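Local coordinates for virulence protein STM3117 (Salmonella enterica subsp. enterica serovar Typhimurium, PDB 3HUH) that promotes replication of the bacterium inside host macrophages and may take part in biosynthesis and modification of the cell-wall peptidoglycan, at residues P84-T95 with D134-Y143; I104-P115 with I125-P133. All coordinates share one frame; numbering follows the deposited sequence.

Contact 1 of 2, residues P84-T95 with D134-Y143; sequences PGSADLCFITST and DGNLIEISQY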
# COMPACT_ATOMS: atom_id res chain seq x y z
N PRO A 84 5.38 11.16 -6.54
CA PRO A 84 5.12 10.19 -7.60
C PRO A 84 6.34 9.27 -7.71
O PRO A 84 7.48 9.74 -7.60
CB PRO A 84 4.97 11.07 -8.84
CG PRO A 84 4.37 12.33 -8.28
CD PRO A 84 5.21 12.54 -7.03
N GLY A 85 6.11 7.97 -7.90
CA GLY A 85 7.21 7.03 -8.02
C GLY A 85 7.83 6.55 -6.72
O GLY A 85 8.88 5.91 -6.74
N SER A 86 7.19 6.84 -5.60
CA SER A 86 7.70 6.45 -4.29
C SER A 86 7.10 5.14 -3.76
O SER A 86 7.48 4.67 -2.69
CB SER A 86 7.45 7.56 -3.27
OG SER A 86 6.06 7.78 -3.06
N ALA A 87 6.16 4.56 -4.51
CA ALA A 87 5.53 3.32 -4.08
C ALA A 87 6.28 2.07 -4.54
O ALA A 87 6.87 2.05 -5.62
CB ALA A 87 4.08 3.26 -4.57
N ASP A 88 6.22 1.04 -3.70
CA ASP A 88 6.86 -0.25 -3.93
C ASP A 88 5.80 -1.22 -3.41
O ASP A 88 5.71 -1.46 -2.20
CB ASP A 88 8.14 -0.32 -3.09
CG ASP A 88 8.97 -1.54 -3.39
OD1 ASP A 88 8.40 -2.57 -3.84
OD2 ASP A 88 10.20 -1.48 -3.17
N LEU A 89 5.01 -1.77 -4.33
CA LEU A 89 3.88 -2.64 -3.99
C LEU A 89 3.92 -4.02 -4.60
O LEU A 89 4.37 -4.20 -5.73
CB LEU A 89 2.58 -1.97 -4.46
CG LEU A 89 2.43 -0.46 -4.29
CD1 LEU A 89 1.16 0.00 -4.98
CD2 LEU A 89 2.40 -0.11 -2.81
N CYS A 90 3.41 -5.00 -3.87
CA CYS A 90 3.36 -6.37 -4.36
C CYS A 90 1.92 -6.84 -4.44
O CYS A 90 1.17 -6.77 -3.46
CB CYS A 90 4.15 -7.31 -3.45
SG CYS A 90 3.99 -9.05 -3.95
N PHE A 91 1.53 -7.32 -5.62
CA PHE A 91 0.18 -7.82 -5.85
C PHE A 91 0.23 -9.31 -6.11
O PHE A 91 1.10 -9.79 -6.85
CB PHE A 91 -0.42 -7.13 -7.08
CG PHE A 91 -0.65 -5.66 -6.90
CD1 PHE A 91 -1.72 -5.19 -6.13
CD2 PHE A 91 0.21 -4.73 -7.48
CE1 PHE A 91 -1.92 -3.83 -5.95
CE2 PHE A 91 0.02 -3.37 -7.30
CZ PHE A 91 -1.05 -2.91 -6.54
N ILE A 92 -0.69 -10.06 -5.51
CA ILE A 92 -0.73 -11.50 -5.74
C ILE A 92 -1.66 -11.79 -6.90
O ILE A 92 -2.77 -11.24 -6.99
CB ILE A 92 -1.26 -12.27 -4.51
CG1 ILE A 92 -0.35 -12.04 -3.31
CG2 ILE A 92 -1.36 -13.76 -4.85
CD1 ILE A 92 1.10 -12.42 -3.54
N THR A 93 -1.21 -12.66 -7.80
CA THR A 93 -2.00 -13.05 -8.95
C THR A 93 -2.33 -14.54 -8.84
O THR A 93 -1.58 -15.30 -8.23
CB THR A 93 -1.25 -12.81 -10.27
OG1 THR A 93 -2.10 -13.18 -11.37
CG2 THR A 93 0.02 -13.65 -10.34
N SER A 94 -3.46 -14.93 -9.43
CA SER A 94 -3.88 -16.33 -9.44
C SER A 94 -3.55 -16.91 -10.81
O SER A 94 -3.77 -18.10 -11.08
CB SER A 94 -5.38 -16.45 -9.15
OG SER A 94 -6.14 -15.60 -9.99
N THR A 95 -3.03 -16.06 -11.68
CA THR A 95 -2.64 -16.45 -13.03
C THR A 95 -1.24 -17.07 -12.95
O THR A 95 -0.39 -16.57 -12.22
CB THR A 95 -2.61 -15.22 -13.96
OG1 THR A 95 -3.91 -14.62 -14.01
CG2 THR A 95 -2.18 -15.59 -15.37
N ASP A 134 4.72 6.38 -13.35
CA ASP A 134 5.44 7.32 -12.49
C ASP A 134 6.72 6.75 -11.89
O ASP A 134 7.44 7.44 -11.19
CB ASP A 134 4.51 7.81 -11.38
CG ASP A 134 3.39 8.70 -11.90
OD1 ASP A 134 3.58 9.93 -11.98
OD2 ASP A 134 2.32 8.16 -12.26
N GLY A 135 7.00 5.48 -12.18
CA GLY A 135 8.22 4.88 -11.66
C GLY A 135 8.01 4.03 -10.42
O GLY A 135 8.98 3.51 -9.86
N ASN A 136 6.77 3.89 -9.97
CA ASN A 136 6.49 3.06 -8.81
C ASN A 136 6.90 1.64 -9.17
O ASN A 136 6.73 1.20 -10.32
CB ASN A 136 5.00 3.08 -8.45
CG ASN A 136 4.52 4.46 -8.02
OD1 ASN A 136 3.49 4.94 -8.50
ND2 ASN A 136 5.25 5.09 -7.12
N LEU A 137 7.45 0.91 -8.21
CA LEU A 137 7.85 -0.47 -8.45
C LEU A 137 6.66 -1.36 -8.18
O LEU A 137 6.07 -1.31 -7.09
CB LEU A 137 9.02 -0.86 -7.55
CG LEU A 137 9.58 -2.27 -7.79
CD1 LEU A 137 10.20 -2.37 -9.18
CD2 LEU A 137 10.60 -2.59 -6.72
N ILE A 138 6.29 -2.17 -9.17
CA ILE A 138 5.17 -3.08 -9.03
C ILE A 138 5.67 -4.52 -9.12
O ILE A 138 6.22 -4.93 -10.14
CB ILE A 138 4.11 -2.84 -10.12
CG1 ILE A 138 3.67 -1.37 -10.11
CG2 ILE A 138 2.93 -3.78 -9.92
CD1 ILE A 138 3.11 -0.89 -8.78
N GLU A 139 5.48 -5.26 -8.03
CA GLU A 139 5.90 -6.64 -7.94
C GLU A 139 4.64 -7.49 -8.09
O GLU A 139 3.72 -7.39 -7.28
CB GLU A 139 6.54 -6.88 -6.56
CG GLU A 139 7.12 -8.28 -6.33
CD GLU A 139 7.67 -8.48 -4.92
OE1 GLU A 139 7.75 -7.49 -4.16
OE2 GLU A 139 8.04 -9.62 -4.56
N ILE A 140 4.57 -8.29 -9.15
CA ILE A 140 3.42 -9.16 -9.38
C ILE A 140 3.90 -10.57 -9.03
O ILE A 140 4.87 -11.07 -9.61
CB ILE A 140 2.94 -9.09 -10.84
CG1 ILE A 140 2.57 -7.65 -11.19
CG2 ILE A 140 1.73 -9.99 -11.04
CD1 ILE A 140 2.35 -7.38 -12.66
N SER A 141 3.21 -11.21 -8.09
CA SER A 141 3.65 -12.51 -7.62
C SER A 141 2.60 -13.60 -7.46
O SER A 141 1.42 -13.33 -7.25
CB SER A 141 4.35 -12.32 -6.27
OG SER A 141 5.17 -11.17 -6.28
N GLN A 142 3.05 -14.85 -7.56
CA GLN A 142 2.17 -16.00 -7.38
C GLN A 142 2.79 -16.85 -6.28
O GLN A 142 4.00 -17.08 -6.28
CB GLN A 142 2.08 -16.83 -8.67
CG GLN A 142 1.33 -18.14 -8.49
CD GLN A 142 1.28 -18.96 -9.76
OE1 GLN A 142 2.26 -19.03 -10.50
NE2 GLN A 142 0.15 -19.61 -10.00
N TYR A 143 1.97 -17.31 -5.35
CA TYR A 143 2.48 -18.14 -4.26
C TYR A 143 2.86 -19.52 -4.79
O TYR A 143 2.12 -20.04 -5.65
CB TYR A 143 1.43 -18.29 -3.15
CG TYR A 143 1.58 -17.26 -2.06
CD1 TYR A 143 0.92 -16.03 -2.13
CD2 TYR A 143 2.43 -17.49 -0.98
CE1 TYR A 143 1.11 -15.06 -1.15
CE2 TYR A 143 2.63 -16.52 0.00
CZ TYR A 143 1.97 -15.31 -0.09
OH TYR A 143 2.18 -14.36 0.88
O HOH W 1 8.18 10.13 -10.96
O HOH W 2 -0.90 -16.88 -5.94
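Leu-89 and Phe-91 bond through their backbones to Leu-137, Glu-139 and Ser-141 in a parallel strand pair. It joins the first and last strands of the second beta-alpha-beta-beta-beta module of the vicinal oxygen chelate (VOC) fold. Strands 88-93 and 137-142 run 32° apart in direction. Six backbone hydrogen bonds tie them together, from Leu-137 N to Ala-87 O at one end to Thr-93 N to Ser-141 O at the other. The shortest is Phe-91 N to Glu-139 O at 2.7 Å.

The middle is buried. On one face the Phe-91 ring takes CG2 of Ile-138 at its edge, 3.8 Å from CD2. Phe-61 and Phe-47 meet the same ring edge-to-face. On the other face Cys-90 lies beside Glu-139 and Ser-141. Its SG is anti to the backbone N (chi1 175°), which places it 3.4 Å from Ser-141 OG. Glu-139 OE2 and Ser-141 OG bond to Ser-127. The outer edge of strand 88-93 pairs antiparallel with the second subunit, so the sheet crosses the dimer interface.

The far end is looser. The exposed Tyr-143 ring meets Ile-92 obliquely, and Tyr-143 CE1 lies 3.6 Å from Ile-92 CD1. Thr-93 OG1 takes Thr-95 N in an ST turn and also bonds to Ile-20 O of the second subunit. A water bridges the two strands at this end, donating to Thr-93 O at 2.9 Å and accepting from Tyr-143 N at 3.0 Å.

Contact 2 of 2, residues I104-P115 with I125-P133; sequences ILQAGISIVEGP and IMSIYIRDP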
# COMPACT_ATOMS: atom_id res chain seq x y z
N ILE A 104 3.07 -9.55 -19.89
CA ILE A 104 3.81 -8.30 -19.73
C ILE A 104 4.65 -7.96 -20.96
O ILE A 104 4.65 -6.82 -21.42
CB ILE A 104 4.73 -8.36 -18.48
CG1 ILE A 104 3.88 -8.31 -17.21
CG2 ILE A 104 5.76 -7.22 -18.52
CD1 ILE A 104 4.66 -8.49 -15.94
N LEU A 105 5.37 -8.95 -21.48
CA LEU A 105 6.21 -8.72 -22.65
C LEU A 105 5.36 -8.38 -23.88
O LEU A 105 5.71 -7.52 -24.67
CB LEU A 105 7.07 -9.95 -22.93
CG LEU A 105 8.11 -10.27 -21.85
CD1 LEU A 105 8.74 -11.61 -22.15
CD2 LEU A 105 9.16 -9.17 -21.80
N GLN A 106 4.23 -9.07 -24.03
CA GLN A 106 3.35 -8.83 -25.16
C GLN A 106 2.76 -7.43 -25.10
O GLN A 106 2.39 -6.86 -26.13
CB GLN A 106 2.24 -9.88 -25.19
CG GLN A 106 2.73 -11.25 -25.62
CD GLN A 106 1.62 -12.28 -25.69
OE1 GLN A 106 0.53 -12.00 -26.19
NE2 GLN A 106 1.89 -13.48 -25.19
N ALA A 107 2.67 -6.87 -23.90
CA ALA A 107 2.12 -5.53 -23.72
C ALA A 107 3.21 -4.47 -23.93
O ALA A 107 2.97 -3.28 -23.77
CB ALA A 107 1.52 -5.39 -22.33
N GLY A 108 4.41 -4.92 -24.28
CA GLY A 108 5.51 -4.00 -24.51
C GLY A 108 6.07 -3.38 -23.24
O GLY A 108 6.68 -2.31 -23.28
N ILE A 109 5.87 -4.06 -22.12
CA ILE A 109 6.34 -3.55 -20.84
C ILE A 109 7.68 -4.19 -20.49
O ILE A 109 7.86 -5.40 -20.62
CB ILE A 109 5.33 -3.86 -19.73
CG1 ILE A 109 3.97 -3.29 -20.11
CG2 ILE A 109 5.82 -3.30 -18.40
CD1 ILE A 109 2.85 -3.79 -19.25
N SER A 110 8.63 -3.37 -20.05
CA SER A 110 9.94 -3.87 -19.69
C SER A 110 9.94 -4.54 -18.32
O SER A 110 9.36 -4.02 -17.36
CB SER A 110 10.96 -2.73 -19.70
OG SER A 110 10.96 -2.06 -20.95
N ILE A 111 10.59 -5.70 -18.24
CA ILE A 111 10.68 -6.43 -16.99
C ILE A 111 11.92 -5.97 -16.24
O ILE A 111 13.05 -6.18 -16.69
CB ILE A 111 10.79 -7.95 -17.26
CG1 ILE A 111 9.46 -8.45 -17.84
CG2 ILE A 111 11.13 -8.69 -15.97
CD1 ILE A 111 9.43 -9.93 -18.14
N VAL A 112 11.72 -5.33 -15.09
CA VAL A 112 12.83 -4.84 -14.28
C VAL A 112 13.68 -6.00 -13.78
O VAL A 112 14.91 -5.97 -13.88
CB VAL A 112 12.33 -4.02 -13.08
CG1 VAL A 112 13.51 -3.61 -12.21
CG2 VAL A 112 11.57 -2.80 -13.57
N GLU A 113 13.02 -7.02 -13.25
CA GLU A 113 13.70 -8.20 -12.74
C GLU A 113 12.71 -9.35 -12.62
O GLU A 113 11.50 -9.13 -12.52
CB GLU A 113 14.30 -7.91 -11.36
CG GLU A 113 15.04 -9.09 -10.76
CD GLU A 113 15.76 -8.74 -9.47
OE1 GLU A 113 16.40 -9.64 -8.88
OE2 GLU A 113 15.69 -7.57 -9.04
N GLY A 114 13.22 -10.58 -12.65
CA GLY A 114 12.35 -11.73 -12.52
C GLY A 114 12.11 -12.52 -13.79
O GLY A 114 12.55 -12.12 -14.87
N PRO A 115 11.39 -13.65 -13.68
CA PRO A 115 10.83 -14.16 -12.43
C PRO A 115 11.89 -14.64 -11.44
O PRO A 115 12.85 -15.32 -11.81
CB PRO A 115 9.91 -15.28 -12.90
CG PRO A 115 10.61 -15.80 -14.12
CD PRO A 115 11.03 -14.53 -14.81
N ILE A 125 7.09 -16.85 -2.79
CA ILE A 125 6.38 -16.42 -3.99
C ILE A 125 7.36 -16.27 -5.15
O ILE A 125 8.57 -16.13 -4.93
CB ILE A 125 5.68 -15.05 -3.77
CG1 ILE A 125 6.72 -13.98 -3.43
CG2 ILE A 125 4.63 -15.16 -2.67
CD1 ILE A 125 6.12 -12.59 -3.15
N MET A 126 6.85 -16.32 -6.38
CA MET A 126 7.68 -16.11 -7.56
C MET A 126 7.25 -14.72 -8.02
O MET A 126 6.07 -14.50 -8.28
CB MET A 126 7.39 -17.13 -8.66
CG MET A 126 8.37 -17.06 -9.85
SD MET A 126 10.12 -17.42 -9.42
CE MET A 126 9.86 -18.64 -8.22
N SER A 127 8.20 -13.80 -8.11
CA SER A 127 7.88 -12.42 -8.48
C SER A 127 8.46 -11.91 -9.78
O SER A 127 9.57 -12.27 -10.17
CB SER A 127 8.34 -11.47 -7.37
OG SER A 127 7.75 -11.78 -6.12
N ILE A 128 7.70 -11.03 -10.41
CA ILE A 128 8.13 -10.36 -11.64
C ILE A 128 7.95 -8.88 -11.29
O ILE A 128 6.96 -8.51 -10.67
CB ILE A 128 7.24 -10.77 -12.84
CG1 ILE A 128 7.84 -10.22 -14.13
CG2 ILE A 128 5.82 -10.29 -12.63
CD1 ILE A 128 9.19 -10.82 -14.48
N TYR A 129 8.92 -8.05 -11.67
CA TYR A 129 8.85 -6.62 -11.37
C TYR A 129 8.75 -5.75 -12.60
O TYR A 129 9.46 -5.97 -13.58
CB TYR A 129 10.10 -6.17 -10.61
CG TYR A 129 10.34 -6.81 -9.26
CD1 TYR A 129 10.02 -6.12 -8.09
CD2 TYR A 129 10.94 -8.06 -9.15
CE1 TYR A 129 10.30 -6.67 -6.84
CE2 TYR A 129 11.23 -8.61 -7.91
CZ TYR A 129 10.91 -7.91 -6.76
OH TYR A 129 11.23 -8.43 -5.53
N ILE A 130 7.87 -4.76 -12.54
CA ILE A 130 7.71 -3.79 -13.62
C ILE A 130 7.52 -2.43 -12.95
O ILE A 130 7.49 -2.34 -11.72
CB ILE A 130 6.48 -4.09 -14.53
CG1 ILE A 130 5.20 -4.12 -13.70
CG2 ILE A 130 6.69 -5.41 -15.26
CD1 ILE A 130 3.94 -4.33 -14.51
N ARG A 131 7.42 -1.38 -13.75
CA ARG A 131 7.21 -0.05 -13.20
C ARG A 131 6.00 0.59 -13.84
O ARG A 131 5.71 0.36 -15.01
CB ARG A 131 8.43 0.84 -13.45
CG ARG A 131 9.62 0.48 -12.58
CD ARG A 131 10.73 1.50 -12.69
NE ARG A 131 11.93 1.03 -12.01
CZ ARG A 131 12.06 0.95 -10.69
NH1 ARG A 131 11.07 1.33 -9.89
NH2 ARG A 131 13.18 0.46 -10.17
N ASP A 132 5.28 1.39 -13.06
CA ASP A 132 4.12 2.07 -13.61
C ASP A 132 4.59 3.37 -14.25
O ASP A 132 5.79 3.68 -14.23
CB ASP A 132 3.03 2.26 -12.54
CG ASP A 132 3.32 3.37 -11.55
OD1 ASP A 132 4.41 3.99 -11.58
OD2 ASP A 132 2.43 3.63 -10.71
N PRO A 133 3.68 4.15 -14.84
CA PRO A 133 4.06 5.42 -15.48
C PRO A 133 4.87 6.42 -14.67
O PRO A 133 5.64 7.21 -15.24
CB PRO A 133 2.72 5.99 -15.92
CG PRO A 133 1.95 4.76 -16.27
CD PRO A 133 2.26 3.86 -15.09
O HOH W 3 8.75 -1.53 -16.47
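Ile-128 and Ile-130 meet Ile-104, Ile-109 and Ile-111 in an isoleucine cluster. It lies between strand 125-131, in a mixed sheet of the VOC fold, and the end of helix 97-106 with its following loop. Ile-104 and Ile-130 reach toward each other tip to tip, with Ile-104 CD1 3.8 Å from Ile-130 CG2. The Ile-104 side chain runs past that of Ile-128 in the opposite direction, with Ile-104 CD1 against Ile-128 CG2. Ile-109 CG2 approaches Ile-130 CG2 at 3.9 Å. Ile-111 crosses Ile-128 at about a right angle, and Ile-111 CG2 is 3.2 Å from Ile-128 CD1, tighter than normal carbon packing. Ile-128 CG1 is anti to the backbone N (chi1 -172°), and CD1 extends from it to Ile-111 and the Gly-114 backbone.

Two backbone bonds fix the loop beside the strand. Val-112 N donates to Tyr-129 O at 2.8 Å, with the donor tilted 30° from the carbonyl plane. Tyr-129 N donates to Glu-113 O at 2.9 Å. That oxygen also sits at the edge of the Tyr-129 ring, in its plane. Beyond them a water links Ser-110 O to Arg-131 N, and Pro-115, after a cis peptide, lays CB against Met-126 CG.

Farther out, a Schellman motif at Gly-108 ends the helix, with Ile-109 N bonded back to Ile-104 O, and Ile-109 follows onto Ile-130. Arg-118 bonds Tyr-129 OH and forms a salt bridge with Glu-113 OE1. Pro-77 of the second subunit packs on Val-112, Glu-113 and Tyr-129. An apolar isoleucine core thus fastens the helix end to the sheet, while backbone bonds, a water and Arg-118 supply the polar rim.

In the fold
Contact 1 lies near the chain centre and is mostly buried; contact 2 is farther out and only partly buried. Both reach the same mixed sheet, in which strands 137-142 and 123-131 are antiparallel neighbours. Contact 2 is nested in the chain between the segments of contact 1. Regular parallel pairing dominates contact 1, whereas contact 2 relies on isoleucine packing from a helix end and loop, with two backbone bonds. They meet at Ser-127, which belongs to contact 2 and serves the polar side chains of contact 1. Both touch the second subunit: contact 1 through continued sheet pairing, contact 2 through packing on Pro-77 and a bond from Arg-131 NH2 to Lys-78 O of that chain.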